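Local atomic coordinates of CS1 fimbrial subunit A (Escherichia coli, PDB entry 4HJI), a protein that builds the CS1 fimbriae, polar surface filaments through which enterotoxigenic bacteria colonize the epithelium of specific host organs. Residues Asn56-Thr61 with Ser122-Leu127; Val68-Ser73 with Ile104-Asn109; Leu78-Asn83 with Ala140-Gln145; Pro84-Pro89 with Thr134-Gly139. One frame throughout, in Å; residues are numbered along the deposited sequence. Where two conformers were deposited one is given.

Contact 1: residues Asn56-Thr61 with Ser122-Leu127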
loop_
_atom_site.group_PDB
_atom_site.type_symbol
_atom_site.label_atom_id
_atom_site.label_comp_id
_atom_site.label_asym_id
_atom_site.label_seq_id
_atom_site.Cartn_x
_atom_site.Cartn_y
_atom_site.Cartn_z
ATOM N N ASN A 56 -0.004 9.136 4.540
ATOM C CA ASN A 56 -0.875 9.292 5.690
ATOM C C ASN A 56 -2.317 9.043 5.260
ATOM O O ASN A 56 -2.804 9.688 4.333
ATOM C CB ASN A 56 -0.700 10.697 6.290
ATOM C CG ASN A 56 0.715 10.936 6.772
ATOM O OD1 ASN A 56 1.455 11.788 6.239
ATOM N ND2 ASN A 56 1.114 10.191 7.779
ATOM N N THR A 57 -2.987 8.099 5.919
ATOM C CA THR A 57 -4.325 7.666 5.515
ATOM C C THR A 57 -5.278 7.615 6.698
ATOM O O THR A 57 -4.859 7.686 7.850
ATOM C CB THR A 57 -4.292 6.252 4.914
ATOM O OG1 THR A 57 -3.972 5.309 5.951
ATOM C CG2 THR A 57 -3.251 6.153 3.838
ATOM N N VAL A 58 -6.564 7.485 6.401
ATOM C CA VAL A 58 -7.573 7.194 7.402
ATOM C C VAL A 58 -8.539 6.161 6.847
ATOM O O VAL A 58 -8.790 6.131 5.649
ATOM C CB VAL A 58 -8.371 8.438 7.854
ATOM C CG1 VAL A 58 -7.478 9.374 8.652
ATOM C CG2 VAL A 58 -9.028 9.152 6.670
ATOM N N VAL A 59 -9.058 5.312 7.736
ATOM C CA VAL A 59 -10.054 4.335 7.382
ATOM C C VAL A 59 -11.438 4.911 7.661
ATOM O O VAL A 59 -11.690 5.428 8.749
ATOM C CB VAL A 59 -9.847 3.021 8.169
ATOM C CG1 VAL A 59 -10.977 2.052 7.874
ATOM C CG2 VAL A 59 -8.502 2.421 7.805
ATOM N N HIS A 60 -12.322 4.835 6.656
ATOM C CA HIS A 60 -13.728 5.181 6.812
ATOM C C HIS A 60 -14.558 3.921 6.897
ATOM O O HIS A 60 -14.343 3.000 6.129
ATOM C CB HIS A 60 -14.237 5.940 5.615
ATOM C CG HIS A 60 -13.799 7.352 5.567
ATOM N ND1 HIS A 60 -14.678 8.384 5.325
ATOM C CD2 HIS A 60 -12.572 7.913 5.680
ATOM C CE1 HIS A 60 -14.017 9.527 5.332
ATOM N NE2 HIS A 60 -12.739 9.269 5.531
ATOM N N THR A 61 -15.494 3.876 7.830
ATOM C CA THR A 61 -16.369 2.723 7.928
ATOM C C THR A 61 -17.785 3.139 8.252
ATOM O O THR A 61 -18.003 4.217 8.806
ATOM C CB THR A 61 -15.846 1.737 8.994
ATOM O OG1 THR A 61 -16.665 0.558 9.030
ATOM C CG2 THR A 61 -15.796 2.390 10.396
ATOM N N SER A 122 -11.030 6.733 11.235
ATOM C CA SER A 122 -9.939 6.334 12.126
ATOM C C SER A 122 -8.974 7.490 12.359
ATOM O O SER A 122 -8.976 8.470 11.618
ATOM C CB SER A 122 -9.173 5.162 11.505
ATOM O OG SER A 122 -8.375 5.614 10.422
ATOM N N SER A 123 -8.141 7.384 13.391
ATOM C CA SER A 123 -6.983 8.258 13.491
ATOM C C SER A 123 -6.032 7.939 12.332
ATOM O O SER A 123 -6.189 6.930 11.644
ATOM C CB SER A 123 -6.269 8.041 14.828
ATOM O OG SER A 123 -5.921 6.680 14.954
ATOM N N THR A 124 -5.030 8.789 12.133
ATOM C CA THR A 124 -4.111 8.617 11.013
ATOM C C THR A 124 -3.316 7.318 11.113
ATOM O O THR A 124 -2.755 6.998 12.172
ATOM C CB THR A 124 -3.171 9.832 10.866
ATOM O OG1 THR A 124 -3.965 11.004 10.683
ATOM C CG2 THR A 124 -2.238 9.675 9.695
ATOM N N GLN A 125 -3.294 6.592 9.995
ATOM C CA GLN A 125 -2.555 5.355 9.821
ATOM C C GLN A 125 -1.572 5.489 8.670
ATOM O O GLN A 125 -1.903 5.993 7.577
ATOM C CB GLN A 125 -3.489 4.193 9.538
ATOM C CG GLN A 125 -4.688 4.103 10.467
ATOM C CD GLN A 125 -4.318 3.811 11.911
ATOM O OE1 GLN A 125 -5.033 4.215 12.836
ATOM N NE2 GLN A 125 -3.203 3.120 12.118
ATOM N N LYS A 126 -0.356 5.016 8.895
ATOM C CA LYS A 126 0.676 5.077 7.881
ATOM C C LYS A 126 0.544 3.921 6.900
ATOM O O LYS A 126 0.448 2.765 7.301
ATOM C CB LYS A 126 2.058 5.105 8.536
ATOM C CG LYS A 126 2.268 6.375 9.329
ATOM C CD LYS A 126 3.628 6.465 10.014
ATOM C CE LYS A 126 3.763 7.805 10.726
ATOM N NZ LYS A 126 3.275 8.926 9.879
ATOM N N LEU A 127 0.523 4.249 5.610
ATOM C CA LEU A 127 0.658 3.279 4.548
ATOM C C LEU A 127 1.997 3.516 3.856
ATOM O O LEU A 127 2.215 4.585 3.284
ATOM C CB LEU A 127 -0.496 3.433 3.548
ATOM C CG LEU A 127 -0.416 2.552 2.303
ATOM C CD1 LEU A 127 -0.568 1.066 2.615
ATOM C CD2 LEU A 127 -1.494 2.960 1.314
#
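T57 and Q125 form the antiparallel hydrogen-bonded pair that joins 56-61 to 122-127, and T57 adds a side-chain bond to the two backbone ones. With chi1 at 68°, its OG1 is tucked between the backbone N and the carbonyl carbon, where it donates to Q125 O at 2.7 Å. T57 N reaches the same oxygen at 2.9 Å from the other face of the carbonyl plane, so Q125 O is gripped by two donors of a single residue. The same rotation carries T57 CG2 to L127 CB, 3.9 Å away.

Two residues further along 56-61 the pairing changes character. S122 N still donates to V59 O at 2.9 Å, but V59 N is met by a hydroxyl in place of a carbonyl: it donates to S122 OG at 2.8 Å, nearly straight at 171°. A chi1 of 74° turns OG to this position, and OG in turn donates to S123 O. Two steps, T57 to V59, are matched by three, Q125 to S122, so 122-127 carries one extra residue, as in a bulge. V58 lies over this irregularity, with CG1 3.4 Å from S122 O, and N56 CB meets T124 CG2 at 3.9 Å.

T57 and V59 also touch F94 of strand 87-94 and L27. The other edge of strand 49-61 is bonded to strand 25-29 through V58 and L28, so here it lies between strands 25-29 and 119-131.

Contact 2: residues Val68-Ser73 with Ile104-Asn109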
loop_
_atom_site.group_PDB
_atom_site.type_symbol
_atom_site.label_atom_id
_atom_site.label_comp_id
_atom_site.label_asym_id
_atom_site.label_seq_id
_atom_site.Cartn_x
_atom_site.Cartn_y
_atom_site.Cartn_z
ATOM N N VAL A 68 -11.073 -3.826 10.399
ATOM C CA VAL A 68 -10.912 -4.042 8.962
ATOM C C VAL A 68 -9.876 -5.115 8.703
ATOM O O VAL A 68 -8.929 -5.274 9.472
ATOM C CB VAL A 68 -10.551 -2.759 8.178
ATOM C CG1 VAL A 68 -11.680 -1.755 8.320
ATOM C CG2 VAL A 68 -9.210 -2.180 8.614
ATOM N N VAL A 69 -10.093 -5.856 7.627
ATOM C CA VAL A 69 -9.158 -6.859 7.164
ATOM C C VAL A 69 -8.476 -6.268 5.961
ATOM O O VAL A 69 -9.146 -5.755 5.068
ATOM C CB VAL A 69 -9.898 -8.143 6.750
ATOM C CG1 VAL A 69 -8.940 -9.183 6.205
ATOM C CG2 VAL A 69 -10.717 -8.665 7.916
ATOM N N VAL A 70 -7.152 -6.323 5.945
ATOM C CA VAL A 70 -6.355 -5.708 4.899
ATOM C C VAL A 70 -5.371 -6.701 4.335
ATOM O O VAL A 70 -4.673 -7.403 5.085
ATOM C CB VAL A 70 -5.565 -4.513 5.426
ATOM C CG1 VAL A 70 -4.966 -3.720 4.276
ATOM C CG2 VAL A 70 -6.482 -3.626 6.252
ATOM N N LYS A 71 -5.303 -6.754 3.020
ATOM C CA LYS A 71 -4.379 -7.636 2.343
ATOM C C LYS A 71 -4.002 -7.060 0.996
ATOM O O LYS A 71 -4.577 -6.054 0.575
ATOM C CB LYS A 71 -5.016 -9.024 2.166
ATOM C CG LYS A 71 -6.201 -9.028 1.223
ATOM C CD LYS A 71 -6.906 -10.374 1.182
ATOM C CE LYS A 71 -7.914 -10.371 0.049
ATOM N NZ LYS A 71 -8.837 -11.527 0.032
ATOM N N LEU A 72 -3.032 -7.691 0.342
ATOM C CA LEU A 72 -2.667 -7.391 -1.046
ATOM C C LEU A 72 -3.288 -8.448 -1.939
ATOM O O LEU A 72 -3.425 -9.589 -1.552
ATOM C CB LEU A 72 -1.154 -7.422 -1.225
ATOM C CG LEU A 72 -0.380 -6.484 -0.307
ATOM C CD1 LEU A 72 1.120 -6.779 -0.323
ATOM C CD2 LEU A 72 -0.658 -5.037 -0.662
ATOM N N SER A 73 -3.674 -8.076 -3.152
ATOM C CA SER A 73 -4.256 -9.055 -4.072
ATOM C C SER A 73 -3.178 -9.900 -4.740
ATOM O O SER A 73 -3.477 -10.936 -5.317
ATOM C CB SER A 73 -5.063 -8.343 -5.156
ATOM O OG SER A 73 -4.178 -7.761 -6.076
ATOM N N ILE A 104 -4.781 -9.544 7.187
ATOM C CA ILE A 104 -4.620 -9.251 8.600
ATOM C C ILE A 104 -5.777 -8.376 9.072
ATOM O O ILE A 104 -6.286 -7.536 8.324
ATOM C CB ILE A 104 -3.245 -8.614 8.925
ATOM C CG1 ILE A 104 -3.104 -7.176 8.426
ATOM C CG2 ILE A 104 -2.119 -9.472 8.362
ATOM C CD1 ILE A 104 -1.863 -6.506 8.982
ATOM N N THR A 105 -6.193 -8.597 10.313
ATOM C CA THR A 105 -7.263 -7.827 10.910
ATOM C C THR A 105 -6.674 -6.755 11.804
ATOM O O THR A 105 -5.785 -7.020 12.621
ATOM C CB THR A 105 -8.228 -8.699 11.724
ATOM O OG1 THR A 105 -8.824 -9.679 10.867
ATOM C CG2 THR A 105 -9.325 -7.836 12.340
ATOM N N ILE A 106 -7.165 -5.536 11.640
ATOM C CA ILE A 106 -6.831 -4.434 12.526
ATOM C C ILE A 106 -8.074 -4.157 13.369
ATOM O O ILE A 106 -9.102 -3.746 12.828
ATOM C CB ILE A 106 -6.393 -3.215 11.703
ATOM C CG1 ILE A 106 -5.091 -3.566 10.965
ATOM C CG2 ILE A 106 -6.198 -1.985 12.583
ATOM C CD1 ILE A 106 -5.008 -2.969 9.600
ATOM N N ASP A 107 -7.986 -4.424 14.676
ATOM C CA ASP A 107 -9.127 -4.266 15.588
ATOM C C ASP A 107 -9.605 -2.821 15.611
ATOM O O ASP A 107 -8.801 -1.890 15.499
ATOM C CB ASP A 107 -8.761 -4.679 17.022
ATOM C CG ASP A 107 -9.967 -4.665 17.970
ATOM O OD1 ASP A 107 -10.119 -3.709 18.768
ATOM O OD2 ASP A 107 -10.778 -5.619 17.935
ATOM N N SER A 108 -10.913 -2.647 15.790
ATOM C CA SER A 108 -11.500 -1.308 15.919
ATOM C C SER A 108 -10.839 -0.464 17.015
ATOM O O SER A 108 -10.644 0.724 16.823
ATOM C CB SER A 108 -13.016 -1.387 16.133
ATOM O OG SER A 108 -13.358 -2.251 17.197
ATOM N N ASN A 109 -10.464 -1.064 18.150
ATOM C CA ASN A 109 -9.826 -0.283 19.212
ATOM C C ASN A 109 -8.493 0.369 18.797
ATOM O O ASN A 109 -8.153 1.433 19.288
ATOM C CB ASN A 109 -9.664 -1.114 20.495
ATOM C CG ASN A 109 -10.994 -1.440 21.136
ATOM O OD1 ASN A 109 -11.883 -0.593 21.200
ATOM N ND2 ASN A 109 -11.139 -2.669 21.620
#
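V68 and V70 pair with I106 and I104 in a short antiparallel ladder, part of the immunoglobulin-like beta sandwich expected of a chaperone-usher pilin. Four backbone bonds satisfy all the N-H and C=O groups of these two hydrogen-bonded pairs. V68 N donates to I106 O at 3.1 Å, and I106 N returns a shorter bond of 2.8 Å to V68 O, approached almost in line with the carbonyl. At the second pair, V70 N gives 2.8 Å to I104 O while I104 N gives 3.0 Å to V70 O.

V69 and T105 form the non-hydrogen-bonded pair between them, and V69 instead bonds through its backbone to T155 of strand 144-156, on the other edge of strand 68-80. Weaker CA-H contacts supplement the ladder: V69 CA lies 3.2 Å from I104 O. On the face carrying V68, V70, I104 and I106, V70 CG2 packs against I106 CD1 at 3.7 Å, with F94 touching both residues.

Beyond the ladder the chain turns at D107, the N-cap of a short, weakly bonded helix. OD1 of D107 accepts from N109 N at 2.7 Å, with the donor standing 44° out of the carboxylate plane.

Contact 3: residues Leu78-Asn83 with Ala140-Gln145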
loop_
_atom_site.group_PDB
_atom_site.type_symbol
_atom_site.label_atom_id
_atom_site.label_comp_id
_atom_site.label_asym_id
_atom_site.label_seq_id
_atom_site.Cartn_x
_atom_site.Cartn_y
_atom_site.Cartn_z
ATOM N N LEU A 78 8.182 -4.680 -8.897
ATOM C CA LEU A 78 8.432 -3.734 -9.981
ATOM C C LEU A 78 9.319 -4.422 -11.005
ATOM O O LEU A 78 10.435 -4.867 -10.683
ATOM C CB LEU A 78 9.124 -2.475 -9.481
ATOM C CG LEU A 78 8.543 -1.812 -8.238
ATOM C CD1 LEU A 78 9.365 -0.573 -7.937
ATOM C CD2 LEU A 78 7.069 -1.459 -8.421
ATOM N N SER A 79 8.802 -4.511 -12.223
ATOM C CA SER A 79 9.486 -5.133 -13.346
ATOM C C SER A 79 10.181 -4.070 -14.186
ATOM O O SER A 79 9.593 -3.024 -14.488
ATOM C CB SER A 79 8.490 -5.931 -14.190
ATOM O OG SER A 79 7.897 -6.974 -13.432
ATOM N N ASN A 80 11.428 -4.334 -14.570
ATOM C CA ASN A 80 12.147 -3.474 -15.503
ATOM C C ASN A 80 11.355 -3.384 -16.805
ATOM O O ASN A 80 10.920 -4.396 -17.332
ATOM C CB ASN A 80 13.555 -4.017 -15.785
ATOM C CG ASN A 80 14.363 -3.102 -16.676
ATOM O OD1 ASN A 80 14.289 -3.190 -17.892
ATOM N ND2 ASN A 80 15.154 -2.228 -16.077
ATOM N N VAL A 81 11.210 -2.172 -17.326
ATOM C CA VAL A 81 10.352 -1.978 -18.497
ATOM C C VAL A 81 10.904 -2.572 -19.795
ATOM O O VAL A 81 10.141 -2.827 -20.711
ATOM C CB VAL A 81 9.970 -0.493 -18.697
ATOM C CG1 VAL A 81 9.196 0.013 -17.482
ATOM C CG2 VAL A 81 11.189 0.360 -18.993
ATOM N N LEU A 82 12.214 -2.808 -19.867
ATOM C CA LEU A 82 12.831 -3.423 -21.051
ATOM C C LEU A 82 13.007 -4.928 -20.893
ATOM O O LEU A 82 13.019 -5.662 -21.873
ATOM C CB LEU A 82 14.192 -2.786 -21.333
ATOM C CG LEU A 82 14.170 -1.357 -21.873
ATOM C CD1 LEU A 82 15.571 -0.741 -21.857
ATOM C CD2 LEU A 82 13.578 -1.346 -23.273
ATOM N N ASN A 83 13.190 -5.376 -19.652
ATOM C CA ASN A 83 13.265 -6.802 -19.344
ATOM C C ASN A 83 12.432 -7.122 -18.097
ATOM O O ASN A 83 12.940 -7.084 -16.968
ATOM C CB ASN A 83 14.713 -7.227 -19.120
ATOM C CG ASN A 83 14.822 -8.670 -18.679
ATOM O OD1 ASN A 83 13.852 -9.419 -18.742
ATOM N ND2 ASN A 83 15.988 -9.061 -18.215
ATOM N N ALA A 140 20.924 -8.762 -12.503
ATOM C CA ALA A 140 21.541 -7.787 -11.604
ATOM C C ALA A 140 20.858 -6.421 -11.692
ATOM O O ALA A 140 19.979 -6.201 -12.523
ATOM C CB ALA A 140 23.025 -7.657 -11.914
ATOM N N LEU A 141 21.289 -5.503 -10.833
ATOM C CA LEU A 141 20.685 -4.176 -10.733
ATOM C C LEU A 141 21.061 -3.328 -11.941
ATOM O O LEU A 141 22.205 -2.882 -12.056
ATOM C CB LEU A 141 21.148 -3.469 -9.450
ATOM C CG LEU A 141 20.627 -4.007 -8.110
ATOM C CD1 LEU A 141 21.295 -5.318 -7.712
ATOM C CD2 LEU A 141 20.793 -2.958 -7.015
ATOM N N THR A 142 20.099 -3.115 -12.840
ATOM C CA THR A 142 20.333 -2.325 -14.047
ATOM C C THR A 142 19.662 -0.961 -13.950
ATOM O O THR A 142 18.561 -0.825 -13.404
ATOM C CB THR A 142 19.840 -3.040 -15.326
ATOM O OG1 THR A 142 18.418 -3.208 -15.277
ATOM C CG2 THR A 142 20.503 -4.397 -15.485
ATOM N N ALA A 143 20.336 0.045 -14.490
ATOM C CA ALA A 143 19.772 1.380 -14.608
ATOM C C ALA A 143 18.560 1.373 -15.530
ATOM O O ALA A 143 18.488 0.580 -16.468
ATOM C CB ALA A 143 20.815 2.342 -15.135
ATOM N N GLY A 144 17.612 2.260 -15.243
ATOM C CA GLY A 144 16.415 2.405 -16.058
ATOM C C GLY A 144 15.156 2.311 -15.230
ATOM O O GLY A 144 15.176 2.397 -14.003
ATOM N N GLN A 145 14.043 2.110 -15.923
ATOM C CA GLN A 145 12.737 2.232 -15.309
ATOM C C GLN A 145 12.156 0.882 -14.940
ATOM O O GLN A 145 12.354 -0.108 -15.640
ATOM C CB GLN A 145 11.809 2.972 -16.260
ATOM C CG GLN A 145 12.349 4.329 -16.687
ATOM C CD GLN A 145 11.266 5.209 -17.293
ATOM O OE1 GLN A 145 11.540 6.084 -18.119
ATOM N NE2 GLN A 145 10.017 4.985 -16.869
#
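The side-chain amide of N80 stands between Q145 and T142 of the opposing segment. Q145 O lies over one face of this amide and T142 OG1 over the opposite face, toward the nitrogen end, each 3.5 Å from N80 ND2. Both oxygens lie off the plane in which the ND2 N-H bonds point, so these are close approaches. The firm bonds are at the carbonyl end. N83 N donates to N80 OD1 at 3.0 Å in the carbonyl plane, on a lone pair, whereas L82 N reaches N80 OD1 at 2.9 Å from 39° out of that plane. Two backbone donors thus fix the rotation of the amide, which an extended first torsion (CG opposite the backbone N, chi1 -176°) has swung over the turn.

Only one hydrogen bond crosses between the segments: V81 N donates to Q145 O at 2.9 Å, with an angle of 162° at the hydrogen. The same oxygen is approached by N80 CA at 3.4 Å, a CA-H contact. V81 then covers the start of the Q145 side chain, CG2 resting 3.8 Å from Q145 CB.

Outside the segments, L86 and Y146 touch N80, while T142 O accepts from the hydroxyl of Y146. S79 bonds through its backbone to Q147, so the V81 bond continues the antiparallel pairing of strands 68-80 and 144-156 beyond the last residue of the first. The bond from L82 N to N80 OD1 makes an Asx turn, and that from N83 N extends it to an Asx motif, closing strand 68-80 and starting the connection to strand 87-94.

Contact 4: residues Pro84-Pro89 with Thr134-Gly139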
loop_
_atom_site.group_PDB
_atom_site.type_symbol
_atom_site.label_atom_id
_atom_site.label_comp_id
_atom_site.label_asym_id
_atom_site.label_seq_id
_atom_site.Cartn_x
_atom_site.Cartn_y
_atom_site.Cartn_z
ATOM N N PRO A 84 11.140 -7.428 -18.286
ATOM C CA PRO A 84 10.238 -7.674 -17.156
ATOM C C PRO A 84 10.588 -8.899 -16.295
ATOM O O PRO A 84 10.004 -9.093 -15.229
ATOM C CB PRO A 84 8.857 -7.839 -17.809
ATOM C CG PRO A 84 8.979 -7.317 -19.192
ATOM C CD PRO A 84 10.427 -7.274 -19.568
ATOM N N THR A 85 11.530 -9.711 -16.754
ATOM C CA THR A 85 12.063 -10.791 -15.930
ATOM C C THR A 85 12.881 -10.220 -14.770
ATOM O O THR A 85 12.981 -10.843 -13.714
ATOM C CB THR A 85 12.914 -11.773 -16.766
ATOM O OG1 THR A 85 12.195 -12.179 -17.935
ATOM C CG2 THR A 85 13.255 -13.013 -15.958
ATOM N N LEU A 86 13.440 -9.023 -14.966
ATOM C CA LEU A 86 14.237 -8.350 -13.951
ATOM C C LEU A 86 13.323 -7.577 -12.988
ATOM O O LEU A 86 12.671 -6.601 -13.376
ATOM C CB LEU A 86 15.221 -7.406 -14.629
ATOM C CG LEU A 86 16.299 -6.836 -13.731
ATOM C CD1 LEU A 86 17.291 -7.936 -13.392
ATOM C CD2 LEU A 86 16.993 -5.686 -14.433
ATOM N N GLN A 87 13.284 -8.014 -11.733
ATOM C CA GLN A 87 12.211 -7.640 -10.824
ATOM C C GLN A 87 12.717 -7.222 -9.448
ATOM O O GLN A 87 13.625 -7.858 -8.876
ATOM C CB GLN A 87 11.224 -8.798 -10.712
ATOM C CG GLN A 87 10.381 -9.031 -11.966
ATOM C CD GLN A 87 9.455 -10.233 -11.850
ATOM O OE1 GLN A 87 9.289 -10.801 -10.773
ATOM N NE2 GLN A 87 8.853 -10.624 -12.959
ATOM N N ILE A 88 12.120 -6.159 -8.910
ATOM C CA ILE A 88 12.453 -5.629 -7.583
ATOM C C ILE A 88 11.259 -5.897 -6.669
ATOM O O ILE A 88 10.157 -5.426 -6.944
ATOM C CB ILE A 88 12.722 -4.104 -7.624
ATOM C CG1 ILE A 88 13.876 -3.777 -8.573
ATOM C CG2 ILE A 88 12.984 -3.566 -6.219
ATOM C CD1 ILE A 88 14.051 -2.294 -8.843
ATOM N N PRO A 89 11.456 -6.671 -5.574
ATOM C CA PRO A 89 10.316 -6.948 -4.696
ATOM C C PRO A 89 9.863 -5.720 -3.907
ATOM O O PRO A 89 10.677 -4.855 -3.570
ATOM C CB PRO A 89 10.849 -8.037 -3.751
ATOM C CG PRO A 89 12.294 -7.763 -3.711
ATOM C CD PRO A 89 12.699 -7.290 -5.068
ATOM N N THR A 134 18.035 -4.286 -3.022
ATOM C CA THR A 134 19.028 -5.292 -2.614
ATOM C C THR A 134 18.596 -6.736 -2.923
ATOM O O THR A 134 19.428 -7.649 -2.839
ATOM C CB THR A 134 19.389 -5.200 -1.122
ATOM O OG1 THR A 134 18.324 -5.730 -0.328
ATOM C CG2 THR A 134 19.654 -3.767 -0.717
ATOM N N ARG A 135 17.319 -6.938 -3.255
ATOM C CA ARG A 135 16.786 -8.273 -3.573
ATOM C C ARG A 135 16.224 -8.407 -5.001
ATOM O O ARG A 135 15.306 -9.189 -5.236
ATOM C CB ARG A 135 15.729 -8.677 -2.537
ATOM C CG ARG A 135 16.336 -9.075 -1.197
ATOM C CD ARG A 135 15.290 -9.652 -0.257
ATOM N NE ARG A 135 15.855 -10.113 1.013
ATOM C CZ ARG A 135 16.247 -9.316 2.007
ATOM N NH1 ARG A 135 16.164 -7.995 1.896
ATOM N NH2 ARG A 135 16.743 -9.849 3.117
ATOM N N VAL A 136 16.811 -7.684 -5.948
ATOM C CA VAL A 136 16.447 -7.829 -7.363
ATOM C C VAL A 136 16.601 -9.278 -7.821
ATOM O O VAL A 136 17.535 -9.966 -7.411
ATOM C CB VAL A 136 17.291 -6.922 -8.283
ATOM C CG1 VAL A 136 16.749 -6.919 -9.715
ATOM C CG2 VAL A 136 17.328 -5.504 -7.735
ATOM N N THR A 137 15.652 -9.748 -8.628
ATOM C CA THR A 137 15.656 -11.119 -9.155
ATOM C C THR A 137 15.601 -11.081 -10.672
ATOM O O THR A 137 15.134 -10.106 -11.249
ATOM C CB THR A 137 14.425 -11.938 -8.695
ATOM O OG1 THR A 137 13.243 -11.499 -9.393
ATOM C CG2 THR A 137 14.211 -11.813 -7.204
ATOM N N GLY A 138 16.060 -12.166 -11.297
ATOM C CA GLY A 138 16.063 -12.307 -12.756
ATOM C C GLY A 138 17.263 -11.669 -13.439
ATOM O O GLY A 138 17.330 -11.621 -14.667
ATOM N N GLY A 139 18.218 -11.197 -12.642
ATOM C CA GLY A 139 19.428 -10.557 -13.149
ATOM C C GLY A 139 19.967 -9.599 -12.104
ATOM O O GLY A 139 19.510 -9.611 -10.960
HETATM O O HOH W 1 10.551 -11.754 -8.183
#
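A single antiparallel bridge, Q87 with T137, fastens the loop after strand 119-131 to the beginning of strand 87-94 at one end of the beta sandwich. Its two backbone bonds are equal in length: Q87 N to T137 O and T137 N to Q87 O each measure 2.8 Å, with angles at the hydrogen of 160° and 163°. Segment 134-139 has no regular strand of its own, so the pairing is local.

The side chains of the bridged residues are tied as well. Q87 runs out extended beyond CG, and its NE2 donates to P84 O at 3.0 Å within the amide plane, while Q87 OE1 accepts from a water that is also hydrogen-bonded to T137 OG1. Both ends of the amide are therefore held, which fixes its orientation.

V136 works on the apolar side. Its chi1 of -171° splits the two methyls between neighbours, CG1 lying 3.9 Å from L86 CD1 and CG2 at the same distance from I88 CG1. L86 CD1 also presses on G139 CA at 3.4 Å, and G138, at positive phi, directs its CA-H at T85 O. At the other end the P89 ring crosses R135 at about a right angle, with P89 CD 3.2 Å from R135 O. The guanidinium of R135 leads away from the contact, to a salt bridge with D132.

Y146 of strand 144-156 touches L86 and I88, F50 of strand 49-61 touches I88, and L141 packs on V136; strand 68-80 lies along the other edge of strand 87-94, with backbone bonds joining L78 to I88 and N80 to L86.

Overall arrangement
From the N terminus, contact 1 closes the span from 61 to 122 by pairing strand 49-61 with strand 119-131. Contact 2 lies within that span, closing 73 to 104 by joining strand 68-80 to strand 104-106; the two touch at V59 CG1 and V68 CG1, 3.9 Å apart. Contact 3 closes 83 to 140, joining the far end of strand 68-80 to the start of strand 144-156, and encloses contact 4, which closes 89 to 134 between the start of strand 87-94 and the loop after strand 119-131. Both cross contacts 1 and 2 along the chain, 29 to 33 Å away centre to centre. Contacts 1 and 2 tie one end of the fold, adjoining contacts 3 and 4 the other.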